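Local coordinates for cellulose biosynthesis protein BcsG (Salmonella typhimurium LT2, PDB 5OLT) that is required for cellulose biosynthesis, the piece described being its extramembrane domain, a zinc-bound metalloenzyme of the alkaline phosphatase family, at residues A[105-110]-A[157-162]; A[321-326]-A[347-352]. One frame throughout, in Å; residues are numbered along the deposited sequence. Where two conformers were deposited one is given.

Contact 1 of 2, residues A[105-110]-A[157-162]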
ATOM      1  N   ALA A 105      -0.220   5.841  -7.477  1.00  9.15           N
ATOM      2  CA  ALA A 105      -0.109   4.976  -6.306  1.00  9.34           C
ATOM      3  C   ALA A 105      -1.450   4.516  -5.813  1.00  9.21           C
ATOM      4  O   ALA A 105      -1.618   3.329  -5.472  1.00  9.76           O
ATOM      5  CB  ALA A 105       0.625   5.685  -5.188  1.00 11.27           C
ATOM      6  N   ALA A 106      -2.391   5.444  -5.733  1.00 10.00           N
ATOM      7  CA  ALA A 106      -3.728   5.103  -5.241  1.00 10.34           C
ATOM      8  C   ALA A 106      -4.426   4.142  -6.200  1.00 10.24           C
ATOM      9  O   ALA A 106      -5.057   3.168  -5.770  1.00 10.79           O
ATOM     10  CB  ALA A 106      -4.552   6.351  -5.056  1.00 12.71           C
ATOM     11  N   ILE A 107      -4.289   4.369  -7.518  1.00  9.58           N
ATOM     12  CA  ILE A 107      -4.893   3.462  -8.477  1.00 10.64           C
ATOM     13  C   ILE A 107      -4.268   2.062  -8.362  1.00  9.33           C
ATOM     14  O   ILE A 107      -4.989   1.062  -8.391  1.00 11.08           O
ATOM     15  CB  ILE A 107      -4.719   3.993  -9.922  1.00 11.25           C
ATOM     16  CG1 ILE A 107      -5.390   5.376 -10.077  1.00 11.59           C
ATOM     17  CG2 ILE A 107      -5.386   3.035 -10.914  1.00 12.75           C
ATOM     18  CD1 ILE A 107      -4.932   6.080 -11.345  1.00 15.45           C
ATOM     19  N   ARG A 108      -2.940   1.978  -8.209  1.00  9.29           N
ATOM     20  CA  ARG A 108      -2.287   0.680  -8.073  1.00  9.11           C
ATOM     21  C   ARG A 108      -2.829  -0.064  -6.835  1.00  9.31           C
ATOM     22  O   ARG A 108      -3.086  -1.256  -6.891  1.00 10.05           O
ATOM     23  CB  ARG A 108      -0.782   0.847  -8.002  1.00  8.64           C
ATOM     24  CG  ARG A 108      -0.172   1.244  -9.344  1.00  9.97           C
ATOM     25  CD  ARG A 108       1.349   1.373  -9.284  1.00  9.98           C
ATOM     26  NE  ARG A 108       1.889   1.699 -10.621  1.00 10.64           N
ATOM     27  CZ  ARG A 108       1.998   0.821 -11.624  1.00  9.95           C
ATOM     28  NH1 ARG A 108       1.695  -0.470 -11.465  1.00 10.36           N
ATOM     29  NH2 ARG A 108       2.417   1.251 -12.831  1.00 11.44           N
ATOM     30  N   LEU A 109      -2.969   0.640  -5.722  1.00  9.43           N
ATOM     31  CA  LEU A 109      -3.502   0.016  -4.515  1.00  9.92           C
ATOM     32  C   LEU A 109      -4.959  -0.421  -4.699  1.00 10.07           C
ATOM     33  O   LEU A 109      -5.334  -1.531  -4.287  1.00 10.51           O
ATOM     34  CB  LEU A 109      -3.407   1.026  -3.355  1.00 10.42           C
ATOM     35  CG  LEU A 109      -4.000   0.610  -1.990  1.00 10.01           C
ATOM     36  CD1 LEU A 109      -3.517  -0.735  -1.488  1.00 12.58           C
ATOM     37  CD2 LEU A 109      -3.625   1.679  -0.992  1.00 12.39           C
ATOM     38  N   LEU A 110      -5.774   0.423  -5.342  1.00 10.34           N
ATOM     39  CA  LEU A 110      -7.171   0.063  -5.587  1.00 10.27           C
ATOM     40  C   LEU A 110      -7.299  -1.121  -6.556  1.00 10.58           C
ATOM     41  O   LEU A 110      -8.269  -1.887  -6.477  1.00 11.46           O
ATOM     42  CB  LEU A 110      -8.015   1.287  -6.024  1.00 11.52           C
ATOM     43  CG  LEU A 110      -8.095   2.326  -4.894  1.00 12.80           C
ATOM     44  CD1 LEU A 110      -8.556   3.648  -5.448  1.00 13.40           C
ATOM     45  CD2 LEU A 110      -9.016   1.870  -3.777  1.00 14.03           C
ATOM     46  N   LEU A 157      -8.938  13.069  -6.212  1.00 14.06           N
ATOM     47  CA  LEU A 157     -10.229  12.423  -5.976  1.00 14.80           C
ATOM     48  C   LEU A 157     -10.839  11.923  -7.300  1.00 15.84           C
ATOM     49  O   LEU A 157     -11.376  10.828  -7.356  1.00 15.65           O
ATOM     50  CB  LEU A 157     -11.192  13.373  -5.250  1.00 16.11           C
ATOM     51  CG  LEU A 157     -12.614  12.852  -4.944  1.00 16.95           C
ATOM     52  CD1 LEU A 157     -12.570  11.561  -4.130  1.00 18.13           C
ATOM     53  CD2 LEU A 157     -13.415  13.937  -4.214  1.00 19.85           C
ATOM     54  N   LYS A 158     -10.730  12.722  -8.354  1.00 17.10           N
ATOM     55  CA  LYS A 158     -11.226  12.260  -9.676  1.00 18.92           C
ATOM     56  C   LYS A 158     -10.503  10.980 -10.136  1.00 18.98           C
ATOM     57  O   LYS A 158     -11.153  10.069 -10.639  1.00 20.55           O
ATOM     58  CB  LYS A 158     -11.129  13.378 -10.701  1.00 24.85           C
ATOM     59  CG  LYS A 158     -12.173  14.467 -10.496  1.00 29.48           C
ATOM     60  CD  LYS A 158     -12.012  15.586 -11.520  1.00 36.32           C
ATOM     61  CE  LYS A 158     -13.065  16.669 -11.326  1.00 40.75           C
ATOM     62  NZ  LYS A 158     -12.742  17.875 -12.140  1.00 53.13           N
ATOM     63  N   GLU A 159      -9.172  10.895  -9.943  1.00 17.89           N
ATOM     64  CA  GLU A 159      -8.428   9.688 -10.315  0.50 17.81           C
ATOM     65  C   GLU A 159      -8.875   8.481  -9.487  1.00 17.05           C
ATOM     66  O   GLU A 159      -9.074   7.377 -10.040  1.00 16.80           O
ATOM     67  CB  GLU A 159      -6.899   9.891 -10.209  0.50 19.81           C
ATOM     68  CG  GLU A 159      -6.345  10.958 -11.153  0.50 22.47           C
ATOM     69  CD  GLU A 159      -4.920  10.692 -11.607  0.50 24.26           C
ATOM     70  OE1 GLU A 159      -4.305   9.725 -11.135  0.50 26.50           O
ATOM     71  OE2 GLU A 159      -4.404  11.446 -12.458  0.50 28.62           O
ATOM     72  N   VAL A 160      -9.069   8.681  -8.183  1.00 16.64           N
ATOM     73  CA  VAL A 160      -9.557   7.597  -7.311  1.00 15.89           C
ATOM     74  C   VAL A 160     -10.919   7.068  -7.787  1.00 18.21           C
ATOM     75  O   VAL A 160     -11.138   5.839  -7.783  1.00 18.55           O
ATOM     76  CB  VAL A 160      -9.617   8.096  -5.837  1.00 16.88           C
ATOM     77  CG1 VAL A 160     -10.457   7.193  -4.941  1.00 17.14           C
ATOM     78  CG2 VAL A 160      -8.206   8.243  -5.282  1.00 17.43           C
ATOM     79  N   ARG A 161     -11.825   7.981  -8.179  1.00 17.26           N
ATOM     80  CA  ARG A 161     -13.148   7.585  -8.693  1.00 19.90           C
ATOM     81  C   ARG A 161     -13.062   6.921 -10.077  1.00 19.65           C
ATOM     82  O   ARG A 161     -13.590   5.808 -10.266  1.00 23.33           O
ATOM     83  CB  ARG A 161     -14.089   8.797  -8.750  1.00 24.01           C
ATOM     84  CG  ARG A 161     -14.374   9.388  -7.384  1.00 29.91           C
ATOM     85  CD  ARG A 161     -15.729  10.071  -7.374  1.00 37.33           C
ATOM     86  NE  ARG A 161     -16.169  10.240  -5.995  1.00 42.22           N
ATOM     87  CZ  ARG A 161     -16.359  11.401  -5.382  1.00 37.48           C
ATOM     88  NH1 ARG A 161     -16.171  12.554  -6.023  1.00 40.08           N
ATOM     89  NH2 ARG A 161     -16.752  11.396  -4.108  1.00 33.80           N
ATOM     90  N   GLU A 162     -12.364   7.572 -11.011  1.00 18.13           N
ATOM     91  CA  GLU A 162     -12.414   7.176 -12.426  1.00 20.04           C
ATOM     92  C   GLU A 162     -11.537   5.998 -12.771  1.00 20.11           C
ATOM     93  O   GLU A 162     -11.932   5.105 -13.527  1.00 27.41           O
ATOM     94  CB  GLU A 162     -12.056   8.362 -13.333  1.00 24.64           C
ATOM     95  CG  GLU A 162     -13.087   9.487 -13.298  1.00 33.33           C
ATOM     96  CD  GLU A 162     -12.766  10.640 -14.251  1.00 44.73           C
ATOM     97  OE1 GLU A 162     -11.669  10.670 -14.866  1.00 49.03           O
ATOM     98  OE2 GLU A 162     -13.628  11.534 -14.385  1.00 56.64           O
TER
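V160 meets helix 102-110 with both of its methyl groups, and the way the fork is turned decides which residue each one finds. With CG1 anti to the backbone N (chi1 164°), the two methyls spread along the facing helix. V160 CG2 goes to the methyl of A106, at 4.1 Å from A106 CB, while V160 CG1 lies 4.1 Å from L110 CD1. The leucine and valine side chains cross at about a right angle, and L110 CD1 also lies 4.1 Å from the carbonyl oxygen V160 O. V160 thus lies across two residues one turn apart, touching each with a different methyl; these side chains meet by apolar contact alone, and no hydrogen bond joins the segments.

Beside the valine, I107 meets a different kind of neighbour. Its CG1 branch lies beside its own backbone N, and the extended chain carries the terminal methyl to E159. I107 CD1 comes 3.7 Å from E159 OE1, again with the side chains crossing at about a right angle, a detail less certain because E159 has two conformers. The oxygen finds its polar partner in the hydroxyl of Y123, while the I107 methyl makes only a van der Waals contact with it.

The short helical segments run in nearly the same direction, inclined by 24° with axes 9.4 Å apart. L109 of helix 102-110 packs on strands 60-66 and 210-216. Helix 102-110 starts at the zinc ligand S102, as expected of the alkaline phosphatase fold, in which a helix of the alpha/beta core begins at the metal site.

Contact 2 of 2, residues A[321-326]-A[347-352]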
ATOM      1  N   ILE A 321      -0.905  -7.578  -0.326  0.70  9.64           N
ATOM      2  CA  ILE A 321      -1.974  -7.028   0.524  0.70 10.67           C
ATOM      3  C   ILE A 321      -3.303  -7.683   0.156  0.70 10.67           C
ATOM      4  O   ILE A 321      -4.034  -8.179   1.021  0.70 11.07           O
ATOM      5  CB  ILE A 321      -2.071  -5.491   0.408  0.70 11.09           C
ATOM      6  CG1 ILE A 321      -0.731  -4.820   0.776  0.70 13.15           C
ATOM      7  CG2 ILE A 321      -3.281  -4.947   1.182  0.70 12.64           C
ATOM      8  CD1 ILE A 321      -0.226  -5.079   2.183  0.70 15.08           C
ATOM      9  N   SER A 322      -3.589  -7.770  -1.146  1.00 10.19           N
ATOM     10  CA  SER A 322      -4.797  -8.422  -1.583  1.00 10.68           C
ATOM     11  C   SER A 322      -4.840  -9.882  -1.097  1.00 10.13           C
ATOM     12  O   SER A 322      -5.920 -10.364  -0.665  1.00 11.10           O
ATOM     13  CB  SER A 322      -4.945  -8.306  -3.102  1.00 11.75           C
ATOM     14  OG  SER A 322      -6.157  -8.934  -3.510  1.00 13.66           O
ATOM     15  N   GLU A 323      -3.706 -10.590  -1.170  1.00  9.76           N
ATOM     16  CA  GLU A 323      -3.710 -11.964  -0.669  1.00 10.74           C
ATOM     17  C   GLU A 323      -4.010 -12.048   0.821  1.00 10.58           C
ATOM     18  O   GLU A 323      -4.787 -12.907   1.243  1.00 11.28           O
ATOM     19  CB  GLU A 323      -2.357 -12.602  -0.960  1.00 11.84           C
ATOM     20  CG  GLU A 323      -2.249 -14.040  -0.504  1.00 12.99           C
ATOM     21  CD  GLU A 323      -3.206 -14.982  -1.152  1.00 16.15           C
ATOM     22  OE1 GLU A 323      -3.635 -14.736  -2.301  1.00 17.77           O
ATOM     23  OE2 GLU A 323      -3.510 -16.021  -0.498  1.00 16.92           O
ATOM     24  N   LEU A 324      -3.446 -11.139   1.620  1.00 10.30           N
ATOM     25  CA  LEU A 324      -3.768 -11.161   3.043  1.00  9.86           C
ATOM     26  C   LEU A 324      -5.242 -10.876   3.288  1.00 10.27           C
ATOM     27  O   LEU A 324      -5.854 -11.522   4.170  1.00 10.99           O
ATOM     28  CB  LEU A 324      -2.893 -10.145   3.813  1.00  9.95           C
ATOM     29  CG  LEU A 324      -1.434 -10.607   4.026  1.00  9.89           C
ATOM     30  CD1 LEU A 324      -0.596  -9.428   4.477  1.00 12.62           C
ATOM     31  CD2 LEU A 324      -1.332 -11.767   5.034  1.00 12.64           C
ATOM     32  N   VAL A 325      -5.843  -9.971   2.502  1.00  9.62           N
ATOM     33  CA  VAL A 325      -7.279  -9.719   2.594  1.00  9.90           C
ATOM     34  C   VAL A 325      -8.083 -10.979   2.270  1.00 10.60           C
ATOM     35  O   VAL A 325      -9.018 -11.303   3.017  1.00 11.53           O
ATOM     36  CB  VAL A 325      -7.723  -8.482   1.752  1.00 10.13           C
ATOM     37  CG1 VAL A 325      -9.257  -8.329   1.759  1.00 12.49           C
ATOM     38  CG2 VAL A 325      -7.039  -7.212   2.299  1.00 10.77           C
ATOM     39  N   VAL A 326      -7.764 -11.682   1.187  0.70 10.68           N
ATOM     40  CA  VAL A 326      -8.587 -12.842   0.909  0.70 11.32           C
ATOM     41  C   VAL A 326      -8.422 -13.902   2.013  0.70 10.87           C
ATOM     42  O   VAL A 326      -9.421 -14.537   2.373  0.70 10.70           O
ATOM     43  CB  VAL A 326      -8.358 -13.355  -0.518  0.70 11.68           C
ATOM     44  CG1 VAL A 326      -7.116 -14.209  -0.614  0.70 11.60           C
ATOM     45  CG2 VAL A 326      -9.569 -14.101  -1.034  0.70 14.77           C
ATOM     46  N   ASN A 347       4.152 -17.961   1.934  1.00 14.95           N
ATOM     47  CA  ASN A 347       3.726 -18.134   0.540  1.00 15.95           C
ATOM     48  C   ASN A 347       2.913 -16.965   0.008  1.00 14.17           C
ATOM     49  O   ASN A 347       2.031 -17.132  -0.811  1.00 15.67           O
ATOM     50  CB  ASN A 347       2.965 -19.444   0.360  1.00 17.02           C
ATOM     51  CG  ASN A 347       3.682 -20.596   1.013  1.00 20.96           C
ATOM     52  OD1 ASN A 347       3.302 -21.044   2.107  1.00 23.41           O
ATOM     53  ND2 ASN A 347       4.780 -21.013   0.403  1.00 24.18           N
ATOM     54  N   LEU A 348       3.226 -15.774   0.493  1.00 13.14           N
ATOM     55  CA  LEU A 348       2.583 -14.583  -0.065  1.00 12.66           C
ATOM     56  C   LEU A 348       3.207 -14.301  -1.421  1.00 13.18           C
ATOM     57  O   LEU A 348       4.384 -14.622  -1.662  1.00 14.44           O
ATOM     58  CB  LEU A 348       2.771 -13.383   0.875  1.00 13.05           C
ATOM     59  CG  LEU A 348       2.042 -13.421   2.219  1.00 13.25           C
ATOM     60  CD1 LEU A 348       2.516 -12.300   3.137  1.00 14.44           C
ATOM     61  CD2 LEU A 348       0.538 -13.383   2.051  1.00 14.27           C
ATOM     62  N   PRO A 349       2.419 -13.700  -2.306  1.00 11.50           N
ATOM     63  CA  PRO A 349       3.025 -13.384  -3.611  1.00 12.71           C
ATOM     64  C   PRO A 349       4.196 -12.411  -3.491  1.00 12.35           C
ATOM     65  O   PRO A 349       4.133 -11.411  -2.758  1.00 12.16           O
ATOM     66  CB  PRO A 349       1.889 -12.739  -4.394  1.00 15.39           C
ATOM     67  CG  PRO A 349       0.891 -12.350  -3.397  1.00 15.97           C
ATOM     68  CD  PRO A 349       1.032 -13.248  -2.195  1.00 12.89           C
ATOM     69  N   GLN A 350       5.265 -12.722  -4.215  1.00 11.67           N
ATOM     70  CA  GLN A 350       6.430 -11.821  -4.312  1.00 11.46           C
ATOM     71  C   GLN A 350       6.314 -11.094  -5.628  1.00 11.26           C
ATOM     72  O   GLN A 350       5.762 -11.638  -6.596  1.00 12.06           O
ATOM     73  CB  GLN A 350       7.758 -12.590  -4.311  1.00 12.47           C
ATOM     74  CG  GLN A 350       7.904 -13.403  -3.026  1.00 14.74           C
ATOM     75  CD  GLN A 350       9.203 -14.153  -2.949  1.00 17.98           C
ATOM     76  OE1 GLN A 350      10.253 -13.643  -3.301  1.00 18.91           O
ATOM     77  NE2 GLN A 350       9.140 -15.373  -2.400  1.00 26.86           N
ATOM     78  N   THR A 351       6.829  -9.870  -5.656  1.00 10.32           N
ATOM     79  CA  THR A 351       6.747  -9.035  -6.857  1.00 10.26           C
ATOM     80  C   THR A 351       8.074  -8.327  -6.982  1.00 10.56           C
ATOM     81  O   THR A 351       8.588  -7.751  -5.999  1.00 10.95           O
ATOM     82  CB  THR A 351       5.612  -7.990  -6.721  1.00 11.41           C
ATOM     83  OG1 THR A 351       4.370  -8.671  -6.451  1.00 13.19           O
ATOM     84  CG2 THR A 351       5.471  -7.175  -8.016  1.00 12.80           C
ATOM     85  N   ALA A 352       8.662  -8.372  -8.172  1.00 10.25           N
ATOM     86  CA  ALA A 352       9.919  -7.652  -8.400  1.00  9.71           C
ATOM     87  C   ALA A 352       9.679  -6.145  -8.215  1.00  9.59           C
ATOM     88  O   ALA A 352       8.561  -5.647  -8.507  1.00 10.78           O
ATOM     89  CB  ALA A 352      10.473  -7.955  -9.803  1.00 12.54           C
TER
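The aliphatic part of E323 lies against the ring of P349 through carbon atoms alone, the carboxylate taking no part in the contacts across the segments: E323 CB is 3.7 Å from P349 CD, and E323 CG lies 3.8 Å from that same ring carbon. The same CG also meets L348, 3.8 Å from L348 CD2. This single methyl serves the next residue of the helix as well, lying 3.9 Å from L324 CD2, with the two leucine side chains crossing at about a right angle. L348 therefore reaches over two consecutive helical residues, and P349 adds its ring beside the first of them.

In fold terms, an irregular, extended loop leading to strand 355-357 is laid against helix 318-328 of the alpha/beta domain. The helix in turn is seated on the mixed sheet, where L324 touches strands 90-96 and 259-265, so this leucine bridges sheet and loop.

The backbone of E323 points CB toward the loop; CG, anti to the backbone N (chi1 -179°), continues to P349 CD and L348 CD2. The bend at chi2 (62°) turns the carboxylate to R327 of the same helix, whose NE forms a salt bridge with E323 OE2, probably helping to hold it, and whose NH2 makes a weak hydrogen bond to N347 O, just ahead of L348. Beyond the proline, Q350 O accepts a hydrogen bond from R44 NH1 and Q350 N gives one to D17 OD2.

How the contacts relate
Contacts 1 and 2 follow one another along the chain; their centres are 20 Å apart and their nearest atoms about 5 Å apart, without touching. They come nearest at L109 and I321, and Y318, on which R108 and L109 pack, is one shared neighbour; S322 of helix 318-328 is hydrogen-bonded to S113, just beyond helix 102-110. Contact 1 lies near the zinc site of C67, S102, E266 and H267: A105 touches E266, the A106 side chain is about 8 Å from the zinc ion, and that of E159 about 5 Å from a citrate probably taken up from the crystallisation liquor. Contact 2 joins the loop before strand 355-357 to helix 318-328, which packs on the mixed sheet.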